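Side-chain contacts in 1-deoxy-D-xylulose 5-phosphate reductoisomerase (Moraxella catarrhalis, PDB 4ZQG), which catalyses the rearrangement and nicotinamide-dependent reduction of 1-deoxy-D-xylulose 5-phosphate to 2-C-methyl-D-erythritol 4-phosphate, a step of the MEP pathway that fosmidomycin blocks: residues A24-R27 against R32-I35; K46-A51 against Q71-A76; I59-S62 against Q68-Q71; I81-D86 against I90-D95. All blocks are in the same frame, centred on the assembly; numbering follows the deposited sequence. Where two conformers were deposited one is given.

Interaction 1: A24-R27 against R32-I35; sequences AIIR and RYRI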
loop_
_atom_site.group_PDB
_atom_site.type_symbol
_atom_site.label_atom_id
_atom_site.label_comp_id
_atom_site.label_asym_id
_atom_site.label_seq_id
_atom_site.Cartn_x
_atom_site.Cartn_y
_atom_site.Cartn_z
ATOM N N ALA A 24 5.367 -1.457 25.461
ATOM C CA ALA A 24 6.727 -1.682 24.921
ATOM C C ALA A 24 7.157 -0.522 24.050
ATOM O O ALA A 24 8.341 -0.167 24.018
ATOM C CB ALA A 24 6.836 -3.009 24.220
ATOM N N ILE A 25 6.182 0.126 23.413
ATOM C CA ILE A 25 6.434 1.299 22.630
ATOM C C ILE A 25 6.659 2.516 23.523
ATOM O O ILE A 25 7.564 3.289 23.280
ATOM C CB ILE A 25 5.264 1.549 21.671
ATOM C CG1 ILE A 25 5.161 0.426 20.621
ATOM C CG2 ILE A 25 5.415 2.897 20.974
ATOM C CD1 ILE A 25 3.829 0.417 19.849
ATOM N N ILE A 26 5.840 2.691 24.560
ATOM C CA ILE A 26 6.029 3.801 25.498
ATOM C C ILE A 26 7.461 3.817 26.084
ATOM O O ILE A 26 8.081 4.882 26.214
ATOM C CB ILE A 26 5.056 3.751 26.672
ATOM C CG1 ILE A 26 3.590 3.712 26.231
ATOM C CG2 ILE A 26 5.298 4.952 27.559
ATOM C CD1 ILE A 26 3.255 4.764 25.240
ATOM N N ARG A 27 7.999 2.640 26.405
ATOM C CA ARG A 27 9.319 2.578 26.982
ATOM C C ARG A 27 10.399 2.958 26.016
ATOM O O ARG A 27 11.534 3.175 26.396
ATOM C CB ARG A 27 9.619 1.176 27.473
ATOM C CG ARG A 27 8.759 0.764 28.620
ATOM C CD ARG A 27 9.091 -0.628 29.099
ATOM N NE ARG A 27 8.088 -0.999 30.089
ATOM C CZ ARG A 27 7.126 -1.894 29.922
ATOM N NH1 ARG A 27 6.272 -2.078 30.910
ATOM N NH2 ARG A 27 7.006 -2.603 28.790
ATOM N N ARG A 32 7.635 11.489 25.149
ATOM C CA ARG A 32 6.663 11.755 24.113
ATOM C C ARG A 32 5.247 11.562 24.677
ATOM O O ARG A 32 4.323 12.297 24.341
ATOM C CB ARG A 32 6.947 10.783 22.949
ATOM C CG ARG A 32 6.436 11.198 21.584
ATOM C CD ARG A 32 7.114 10.405 20.472
ATOM N NE ARG A 32 7.389 11.242 19.303
ATOM C CZ ARG A 32 6.457 11.709 18.467
ATOM N NH1 ARG A 32 5.163 11.430 18.648
ATOM N NH2 ARG A 32 6.818 12.472 17.437
ATOM N N TYR A 33 5.100 10.559 25.530
ATOM C CA TYR A 33 3.831 10.120 26.053
ATOM C C TYR A 33 3.899 10.150 27.563
ATOM O O TYR A 33 4.925 9.854 28.119
ATOM C CB TYR A 33 3.566 8.695 25.563
ATOM C CG TYR A 33 3.543 8.624 24.049
ATOM C CD1 TYR A 33 2.521 9.249 23.343
ATOM C CD2 TYR A 33 4.537 7.973 23.332
ATOM C CE1 TYR A 33 2.472 9.228 21.963
ATOM C CE2 TYR A 33 4.510 7.953 21.937
ATOM C CZ TYR A 33 3.461 8.586 21.253
ATOM O OH TYR A 33 3.372 8.619 19.873
ATOM N N ARG A 34 2.804 10.527 28.205
ATOM C CA ARG A 34 2.647 10.507 29.651
ATOM C C ARG A 34 1.542 9.500 29.975
ATOM O O ARG A 34 0.450 9.617 29.443
ATOM C CB ARG A 34 2.242 11.920 30.158
ATOM C CG ARG A 34 1.823 11.972 31.625
ATOM C CD ARG A 34 1.540 13.377 32.174
ATOM N NE ARG A 34 0.155 13.801 31.949
ATOM C CZ ARG A 34 -0.904 13.362 32.626
ATOM N NH1 ARG A 34 -0.778 12.458 33.604
ATOM N NH2 ARG A 34 -2.106 13.828 32.307
ATOM N N ILE A 35 1.793 8.544 30.863
ATOM C CA ILE A 35 0.743 7.614 31.274
ATOM C C ILE A 35 -0.123 8.217 32.368
ATOM O O ILE A 35 0.311 8.415 33.450
ATOM C CB ILE A 35 1.292 6.313 31.838
ATOM C CG1 ILE A 35 2.308 5.662 30.903
ATOM C CG2 ILE A 35 0.151 5.372 32.142
ATOM C CD1 ILE A 35 1.896 5.575 29.477
#

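Interaction 2: K46-A51 against Q71-A76; sequences KLLALA and QKVTDA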
loop_
_atom_site.group_PDB
_atom_site.type_symbol
_atom_site.label_atom_id
_atom_site.label_comp_id
_atom_site.label_asym_id
_atom_site.label_seq_id
_atom_site.Cartn_x
_atom_site.Cartn_y
_atom_site.Cartn_z
ATOM N N LYS A 46 0.583 -7.515 38.448
ATOM C CA LYS A 46 1.132 -6.945 37.251
ATOM C C LYS A 46 0.721 -5.498 37.149
ATOM O O LYS A 46 1.547 -4.605 36.941
ATOM C CB LYS A 46 0.723 -7.731 36.040
ATOM C CG LYS A 46 1.529 -7.323 34.828
ATOM C CD LYS A 46 1.016 -8.018 33.581
ATOM C CE LYS A 46 1.801 -7.573 32.374
ATOM N NZ LYS A 46 1.255 -8.290 31.217
ATOM N N LEU A 47 -0.543 -5.245 37.394
ATOM C CA LEU A 47 -0.992 -3.860 37.509
ATOM C C LEU A 47 -0.196 -3.057 38.567
ATOM O O LEU A 47 0.283 -1.961 38.289
ATOM C CB LEU A 47 -2.468 -3.816 37.822
ATOM C CG LEU A 47 -3.073 -2.449 37.634
ATOM C CD1 LEU A 47 -2.797 -1.833 36.251
ATOM C CD2 LEU A 47 -4.557 -2.624 37.859
ATOM N N LEU A 48 0.033 -3.629 39.729
ATOM C CA LEU A 48 0.901 -2.975 40.667
ATOM C C LEU A 48 2.277 -2.692 40.102
ATOM O O LEU A 48 2.750 -1.548 40.201
ATOM C CB LEU A 48 1.034 -3.786 41.976
ATOM C CG LEU A 48 1.807 -3.046 43.080
ATOM C CD1 LEU A 48 0.945 -1.956 43.678
ATOM C CD2 LEU A 48 2.296 -3.968 44.174
ATOM N N ALA A 49 2.941 -3.724 39.550
ATOM C CA ALA A 49 4.284 -3.542 38.960
ATOM C C ALA A 49 4.291 -2.400 37.923
ATOM O O ALA A 49 5.242 -1.594 37.890
ATOM C CB ALA A 49 4.781 -4.827 38.348
ATOM N N LEU A 50 3.235 -2.317 37.102
ATOM C CA LEU A 50 3.101 -1.215 36.146
ATOM C C LEU A 50 2.920 0.134 36.831
ATOM O O LEU A 50 3.549 1.109 36.497
ATOM C CB LEU A 50 1.926 -1.466 35.155
ATOM C CG LEU A 50 2.018 -2.728 34.252
ATOM C CD1 LEU A 50 0.852 -2.797 33.279
ATOM C CD2 LEU A 50 3.322 -2.780 33.507
ATOM N N ALA A 51 2.049 0.169 37.813
ATOM C CA ALA A 51 1.904 1.333 38.672
ATOM C C ALA A 51 3.258 1.868 39.157
ATOM O O ALA A 51 3.587 3.040 38.958
ATOM C CB ALA A 51 1.044 0.968 39.860
ATOM N N GLN A 71 -4.452 -1.548 49.297
ATOM C CA GLN A 71 -3.468 -1.787 50.347
ATOM C C GLN A 71 -2.065 -1.761 49.764
ATOM O O GLN A 71 -1.177 -1.096 50.293
ATOM C CB GLN A 71 -3.690 -3.131 51.026
ATOM C CG GLN A 71 -2.858 -3.257 52.279
ATOM C CD GLN A 71 -3.090 -2.074 53.211
ATOM O OE1 GLN A 71 -4.201 -1.871 53.722
ATOM N NE2 GLN A 71 -2.057 -1.269 53.404
ATOM N N LYS A 72 -1.887 -2.489 48.664
ATOM C CA LYS A 72 -0.599 -2.672 48.058
ATOM C C LYS A 72 -0.020 -1.411 47.461
ATOM O O LYS A 72 1.203 -1.221 47.418
ATOM C CB LYS A 72 -0.675 -3.791 47.025
ATOM C CG LYS A 72 -0.788 -5.164 47.664
ATOM C CD LYS A 72 -0.925 -6.261 46.619
ATOM C CE LYS A 72 -1.355 -7.583 47.266
ATOM N NZ LYS A 72 -1.366 -8.739 46.322
ATOM N N VAL A 73 -0.898 -0.545 46.997
ATOM C CA VAL A 73 -0.481 0.733 46.456
ATOM C C VAL A 73 -0.073 1.698 47.586
ATOM O O VAL A 73 0.906 2.429 47.436
ATOM C CB VAL A 73 -1.578 1.323 45.568
ATOM C CG1 VAL A 73 -1.355 2.794 45.306
ATOM C CG2 VAL A 73 -1.621 0.566 44.258
ATOM N N THR A 74 -0.815 1.724 48.693
ATOM C CA THR A 74 -0.397 2.567 49.816
ATOM C C THR A 74 0.899 2.005 50.414
ATOM O O THR A 74 1.818 2.779 50.632
ATOM C CB THR A 74 -1.505 2.825 50.901
ATOM O OG1 THR A 74 -2.095 1.602 51.319
ATOM C CG2 THR A 74 -2.643 3.731 50.338
ATOM N N ASP A 75 0.991 0.677 50.594
ATOM C CA ASP A 75 2.240 0.015 51.052
ATOM C C ASP A 75 3.480 0.358 50.220
ATOM O O ASP A 75 4.566 0.434 50.763
ATOM C CB ASP A 75 2.094 -1.511 51.134
ATOM C CG ASP A 75 1.237 -1.967 52.330
ATOM O OD1 ASP A 75 0.697 -3.092 52.326
ATOM O OD2 ASP A 75 1.076 -1.207 53.292
ATOM N N ALA A 76 3.317 0.584 48.924
ATOM C CA ALA A 76 4.401 0.978 48.064
ATOM C C ALA A 76 4.626 2.487 47.982
ATOM O O ALA A 76 5.462 2.955 47.185
ATOM C CB ALA A 76 4.104 0.470 46.665
#

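Interaction 3: I59-S62 against Q68-Q71; sequences ICTS and QLSQ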
loop_
_atom_site.group_PDB
_atom_site.type_symbol
_atom_site.label_atom_id
_atom_site.label_comp_id
_atom_site.label_asym_id
_atom_site.label_seq_id
_atom_site.Cartn_x
_atom_site.Cartn_y
_atom_site.Cartn_z
ATOM N N ILE A 59 -5.495 4.209 38.490
ATOM C CA ILE A 59 -5.611 2.865 37.938
ATOM C C ILE A 59 -6.945 2.303 38.394
ATOM O O ILE A 59 -7.548 2.831 39.325
ATOM C CB ILE A 59 -4.472 1.928 38.368
ATOM C CG1 ILE A 59 -4.559 1.682 39.886
ATOM C CG2 ILE A 59 -3.142 2.510 37.944
ATOM C CD1 ILE A 59 -3.335 1.008 40.479
ATOM N N CYS A 60 -7.408 1.257 37.721
ATOM C CA CYS A 60 -8.709 0.686 37.964
ATOM C C CYS A 60 -8.558 -0.789 37.877
ATOM O O CYS A 60 -7.859 -1.266 36.986
ATOM C CB CYS A 60 -9.692 1.147 36.876
ATOM S SG CYS A 60 -11.363 0.466 37.008
ATOM N N THR A 61 -9.232 -1.520 38.758
ATOM C CA THR A 61 -9.234 -2.989 38.707
ATOM C C THR A 61 -10.635 -3.514 38.915
ATOM O O THR A 61 -11.598 -2.723 38.998
ATOM C CB THR A 61 -8.256 -3.597 39.736
ATOM O OG1 THR A 61 -8.240 -5.020 39.630
ATOM C CG2 THR A 61 -8.637 -3.215 41.143
ATOM N N SER A 62 -10.766 -4.839 38.999
ATOM C CA SER A 62 -12.056 -5.452 39.322
ATOM C C SER A 62 -12.489 -5.131 40.738
ATOM O O SER A 62 -11.651 -4.844 41.580
ATOM C CB SER A 62 -12.006 -6.971 39.137
ATOM O OG SER A 62 -11.410 -7.663 40.214
ATOM N N GLN A 68 -7.646 -5.169 47.990
ATOM C CA GLN A 68 -6.298 -5.736 47.970
ATOM C C GLN A 68 -5.312 -4.802 47.264
ATOM O O GLN A 68 -4.198 -4.603 47.707
ATOM C CB GLN A 68 -6.327 -7.104 47.308
ATOM C CG GLN A 68 -4.965 -7.713 46.984
ATOM C CD GLN A 68 -5.085 -8.804 45.913
ATOM O OE1 GLN A 68 -4.105 -9.185 45.278
ATOM N NE2 GLN A 68 -6.313 -9.266 45.669
ATOM N N LEU A 69 -5.736 -4.211 46.170
ATOM C CA LEU A 69 -4.827 -3.430 45.377
ATOM C C LEU A 69 -4.570 -2.112 46.053
ATOM O O LEU A 69 -3.464 -1.613 45.963
ATOM C CB LEU A 69 -5.400 -3.234 43.956
ATOM C CG LEU A 69 -4.564 -2.915 42.704
ATOM C CD1 LEU A 69 -4.926 -1.556 42.132
ATOM C CD2 LEU A 69 -3.050 -3.009 42.878
ATOM N N SER A 70 -5.592 -1.560 46.722
ATOM C CA SER A 70 -5.444 -0.303 47.462
ATOM C C SER A 70 -4.436 -0.426 48.593
ATOM O O SER A 70 -3.646 0.493 48.805
ATOM C CB SER A 70 -6.773 0.201 48.032
ATOM O OG SER A 70 -7.731 0.427 46.991
ATOM N N GLN A 71 -4.452 -1.548 49.297
ATOM C CA GLN A 71 -3.468 -1.787 50.347
ATOM C C GLN A 71 -2.065 -1.761 49.764
ATOM O O GLN A 71 -1.177 -1.096 50.293
ATOM C CB GLN A 71 -3.690 -3.131 51.026
ATOM C CG GLN A 71 -2.858 -3.257 52.279
ATOM C CD GLN A 71 -3.090 -2.074 53.211
ATOM O OE1 GLN A 71 -4.201 -1.871 53.722
ATOM N NE2 GLN A 71 -2.057 -1.269 53.404
#

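Interaction 4: I81-D86 against I90-D95; sequences IILSGD and IEIASD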
loop_
_atom_site.group_PDB
_atom_site.type_symbol
_atom_site.label_atom_id
_atom_site.label_comp_id
_atom_site.label_asym_id
_atom_site.label_seq_id
_atom_site.Cartn_x
_atom_site.Cartn_y
_atom_site.Cartn_z
ATOM N N ILE A 81 -4.315 7.171 42.505
ATOM C CA ILE A 81 -5.740 6.928 42.789
ATOM C C ILE A 81 -6.199 5.566 42.258
ATOM O O ILE A 81 -5.947 5.230 41.090
ATOM C CB ILE A 81 -6.645 8.005 42.166
ATOM C CG1 ILE A 81 -6.345 9.390 42.734
ATOM C CG2 ILE A 81 -8.103 7.618 42.358
ATOM C CD1 ILE A 81 -6.575 10.536 41.781
ATOM N N ILE A 82 -6.893 4.793 43.084
ATOM C CA ILE A 82 -7.361 3.481 42.666
ATOM C C ILE A 82 -8.846 3.586 42.451
ATOM O O ILE A 82 -9.516 4.312 43.191
ATOM C CB ILE A 82 -7.115 2.401 43.710
ATOM C CG1 ILE A 82 -5.627 2.306 44.017
ATOM C CG2 ILE A 82 -7.597 1.055 43.216
ATOM C CD1 ILE A 82 -5.146 3.333 45.019
ATOM N N LEU A 83 -9.335 2.867 41.428
ATOM C CA LEU A 83 -10.725 2.874 41.013
ATOM C C LEU A 83 -11.153 1.433 40.814
ATOM O O LEU A 83 -10.314 0.550 40.738
ATOM C CB LEU A 83 -10.871 3.657 39.722
ATOM C CG LEU A 83 -10.434 5.114 39.710
ATOM C CD1 LEU A 83 -10.734 5.752 38.360
ATOM C CD2 LEU A 83 -11.137 5.916 40.794
ATOM N N SER A 84 -12.444 1.167 40.725
ATOM C CA SER A 84 -12.872 -0.193 40.401
ATOM C C SER A 84 -14.069 -0.256 39.495
ATOM O O SER A 84 -14.776 0.708 39.354
ATOM C CB SER A 84 -13.184 -0.960 41.678
ATOM O OG SER A 84 -14.353 -0.473 42.288
ATOM N N GLY A 85 -14.298 -1.421 38.912
ATOM C CA GLY A 85 -15.444 -1.659 38.012
ATOM C C GLY A 85 -15.673 -0.713 36.848
ATOM O O GLY A 85 -14.848 0.127 36.500
ATOM N N ASP A 86 -16.828 -0.867 36.241
ATOM C CA ASP A 86 -17.181 -0.100 35.067
ATOM C C ASP A 86 -17.200 1.384 35.374
ATOM O O ASP A 86 -16.911 2.233 34.537
ATOM C CB ASP A 86 -18.547 -0.568 34.553
ATOM C CG ASP A 86 -18.524 -2.048 34.093
ATOM O OD1 ASP A 86 -19.188 -2.853 34.771
ATOM O OD2 ASP A 86 -17.854 -2.414 33.086
ATOM N N ILE A 90 -15.222 4.211 33.103
ATOM C CA ILE A 90 -15.926 5.352 32.536
ATOM C C ILE A 90 -15.219 6.640 32.947
ATOM O O ILE A 90 -14.982 7.514 32.132
ATOM C CB ILE A 90 -17.435 5.332 32.936
ATOM C CG1 ILE A 90 -18.143 4.203 32.166
ATOM C CG2 ILE A 90 -18.143 6.649 32.618
ATOM C CD1 ILE A 90 -19.314 3.578 32.920
ATOM N N GLU A 91 -14.836 6.718 34.201
ATOM C CA GLU A 91 -14.124 7.861 34.714
ATOM C C GLU A 91 -12.804 8.113 34.021
ATOM O O GLU A 91 -12.496 9.232 33.667
ATOM C CB GLU A 91 -13.862 7.653 36.204
ATOM C CG GLU A 91 -13.420 8.896 36.945
ATOM C CD GLU A 91 -13.143 8.642 38.433
ATOM O OE1 GLU A 91 -13.937 7.952 39.189
ATOM O OE2 GLU A 91 -12.096 9.183 38.835
ATOM N N ILE A 92 -12.008 7.074 33.858
ATOM C CA ILE A 92 -10.716 7.195 33.214
ATOM C C ILE A 92 -10.906 7.560 31.771
ATOM O O ILE A 92 -10.200 8.424 31.249
ATOM C CB ILE A 92 -9.944 5.881 33.296
ATOM C CG1 ILE A 92 -9.257 5.778 34.641
ATOM C CG2 ILE A 92 -8.892 5.790 32.203
ATOM C CD1 ILE A 92 -9.016 4.348 35.050
ATOM N N ALA A 93 -11.872 6.902 31.123
ATOM C CA ALA A 93 -12.161 7.166 29.719
ATOM C C ALA A 93 -12.644 8.573 29.425
ATOM O O ALA A 93 -12.444 9.038 28.305
ATOM C CB ALA A 93 -13.153 6.161 29.183
ATOM N N SER A 94 -13.273 9.252 30.396
ATOM C CA SER A 94 -13.776 10.620 30.176
ATOM C C SER A 94 -13.017 11.690 30.926
ATOM O O SER A 94 -13.409 12.858 30.941
ATOM C CB SER A 94 -15.260 10.716 30.526
ATOM O OG SER A 94 -15.514 10.267 31.823
ATOM N N ASP A 95 -11.904 11.297 31.503
ATOM C CA ASP A 95 -11.143 12.147 32.371
ATOM C C ASP A 95 -10.664 13.365 31.587
ATOM O O ASP A 95 -10.078 13.250 30.500
ATOM C CB ASP A 95 -9.994 11.307 32.962
ATOM C CG ASP A 95 -9.203 12.027 34.023
ATOM O OD1 ASP A 95 -8.832 13.194 33.773
ATOM O OD2 ASP A 95 -8.915 11.388 35.082
#

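Interaction 1: A24-R27 against R32-I35
In the first beta-alpha-beta unit of the Rossmann-type domain, I26 near the end of helix 17-26 packs against Y33 and I35 of strand 33-39, the strand the chain enters after a short turn. The backbones come closest at I26 and Y33, whose CA atoms are 6.7 Å apart, and all three touching residues are buried. No hydrogen bond crosses the contact, which rests on apolar atoms.

With I26 CG1 anti to the carbonyl carbon (chi1 -56°) and a further bend at chi2 (-50°), CD1 is brought to the near side of Y33, lying 3.9 Å from Y33 CD2 and 4.0 Å from Y33 CB. It meets the ring obliquely, so the pairing is ordinary packing and no defined ring stack. While CD1 serves Y33, I26 CG2 at 4.0 Å and I26 CG1 at 4.1 Å both touch I35 CD1.

R34, between the two partners, directs its CB away from the helix and lies against S8 and V57, as the alternation of a strand requires. I26 also touches L9 of strand 7-12, and I35 touches F54 of helix 44-54. Y33 has further neighbours in L9 and I294, and a weak hydrogen bond joins Y33 OH to L288 O at the end of helix 281-289, which follows much later in the chain. Toward the rim of one ring face, R32 CG lies 3.8 Å above the plane of Y33.

Interaction 2: K46-A51 against Q71-A76
L48 of helix 44-54 reaches across to K72 and V73 of helix 66-75, and its side chain supplies the whole contact from one side. Its CB already points at the facing helix. From there CG continues anti to the backbone N (chi1 -173°), carrying the fork of the leucine outward until both methyls meet the neighbour. CD1 goes deepest: it lies 3.6 Å from V73 CG2 and 3.8 Å from K72 O, thereby touching both a side chain and the backbone of the opposing helical turn. That carbonyl is not left to the methyl, because A76 N donates to K72 O at 3.2 Å near the end of the helix. L48 CD2 reaches K72 CB at 4.1 Å, an atom that CD1 approaches equally.

The two partners are met differently. L48 and V73 slide past one another in opposite directions, whereas L48 and K72 cross at about a right angle. On the lysine side the contact is with CB and the backbone O, since the K72 chain, extended beyond CG, leads away from the leucine; its NZ is hydrogen-bonded to Q68 OE1 one turn earlier. The CA atoms of L48 and V73 are 7.0 Å apart, and L48, K72 and V73 are the residues that touch.

This packing joins consecutive crossover helices lying on the same face of the parallel sheet. L47 and L50 turn to L38 of strand 33-39 beneath helix 44-54, while V73 CG1 leans on I82 of strand 81-84.

Interaction 3: I59-S62 against Q68-Q71
I59 and T61 of strand 58-61 both touch L69 of helix 66-75, and in each case the atom met on the helix side is L69 CD1. The nearest approach is methyl to methyl, I59 CD1 to L69 CD1 at 3.4 Å, with I59 CG1 also 4.0 Å from that methyl. T61 CG2 meets it from farther along the strand, at 4.2 Å. The first distance is short, and since L69 chi2 (-116°) falls away from a staggered value, the exact seating of its methyls deserves caution.

I59 places CG1 in the crowded position between its backbone N and carbonyl carbon (chi1 66°), which sends CD1 out toward the helix. T61 is oriented by its polar branch: OG1, anti to the backbone N, is hydrogen-bonded to G40 O, and that leaves CG2 to address L69. C60, between them, directs its CB away and packs on L89 and I92 of helix 85-93 across the sheet.

Farther out, L69 also touches I82 of strand 81-84 and V44 of helix 44-54. The contact thus seats the helix of the strand 58-61, helix 66-75, strand 81-84 crossover on its first strand, with the side chain of T61 about 8 Å from the bound NAD.

With no hydrogen bond across it and all three residues buried, the seat depends on shape and burial of methyl groups, while the threonine's polar need is met by G40 O, just after the neighbouring strand 33-39.

Interaction 4: I81-D86 against I90-D95
D86 O accepts from I90 N at 3.0 Å with an N-H...O angle of 165°, a regular helical bond near the start of helix 85-93; G85, just before D86, has positive phi (52°). This is the strand-to-helix turn at the edge of the Rossmann-type sheet, and the side chain of D86 comes to about 6 Å from the bound NAD.

The side-chain contact is made three residues earlier, by L83. It directs its CB at the helix and meets the carboxylate of E91 with both methyls: L83 CD1 is 3.7 Å from E91 OE2, and L83 CD2 is 3.8 Å from E91 OE1. The two side chains cross at about a right angle. E91, extended with CG anti to the backbone N (chi1 -166°), lays its carboxylate against these methyls, and its charge is paired through OE2 with K58 NZ in a salt bridge; D95 OD2 binds the same lysine. L83 CD1 also touches I92 CD1, 4.0 Å away, the apolar part of the contact.

At the helix end I90 O is gripped twice, by S94 N at 3.0 Å and S94 OG at 2.8 Å, from opposite faces of the carbonyl plane.

L83 is hydrogen-bonded through its backbone to T61, at the edge of the parallel sheet. I92 carries the helix inward over A10 and L12 of strand 7-12 and A37 and T39 of strand 33-39, while I90 and A93 lean on helix 111-120.

Overall arrangement
All four contacts belong to the N-terminal Rossmann-type domain and attach helices to its parallel sheet or to each other. Interactions 1 and 3 are the buried helix-on-strand seats, made of apolar groups; interaction 2 is partly buried and joins two helices. Interactions 2 and 3 share helix 66-75, their centres 8 Å apart, and L48 CD1 lies 4.2 Å from L69 CD2, so their apolar layers merge. Interaction 4 differs in chemistry: it lies at the surface, has a backbone hydrogen bond and a carboxylate, and its helix covers the sheet face opposite the one carrying helices 44-54 and 66-75. Interaction 1 touches interaction 2 through R27 and L50.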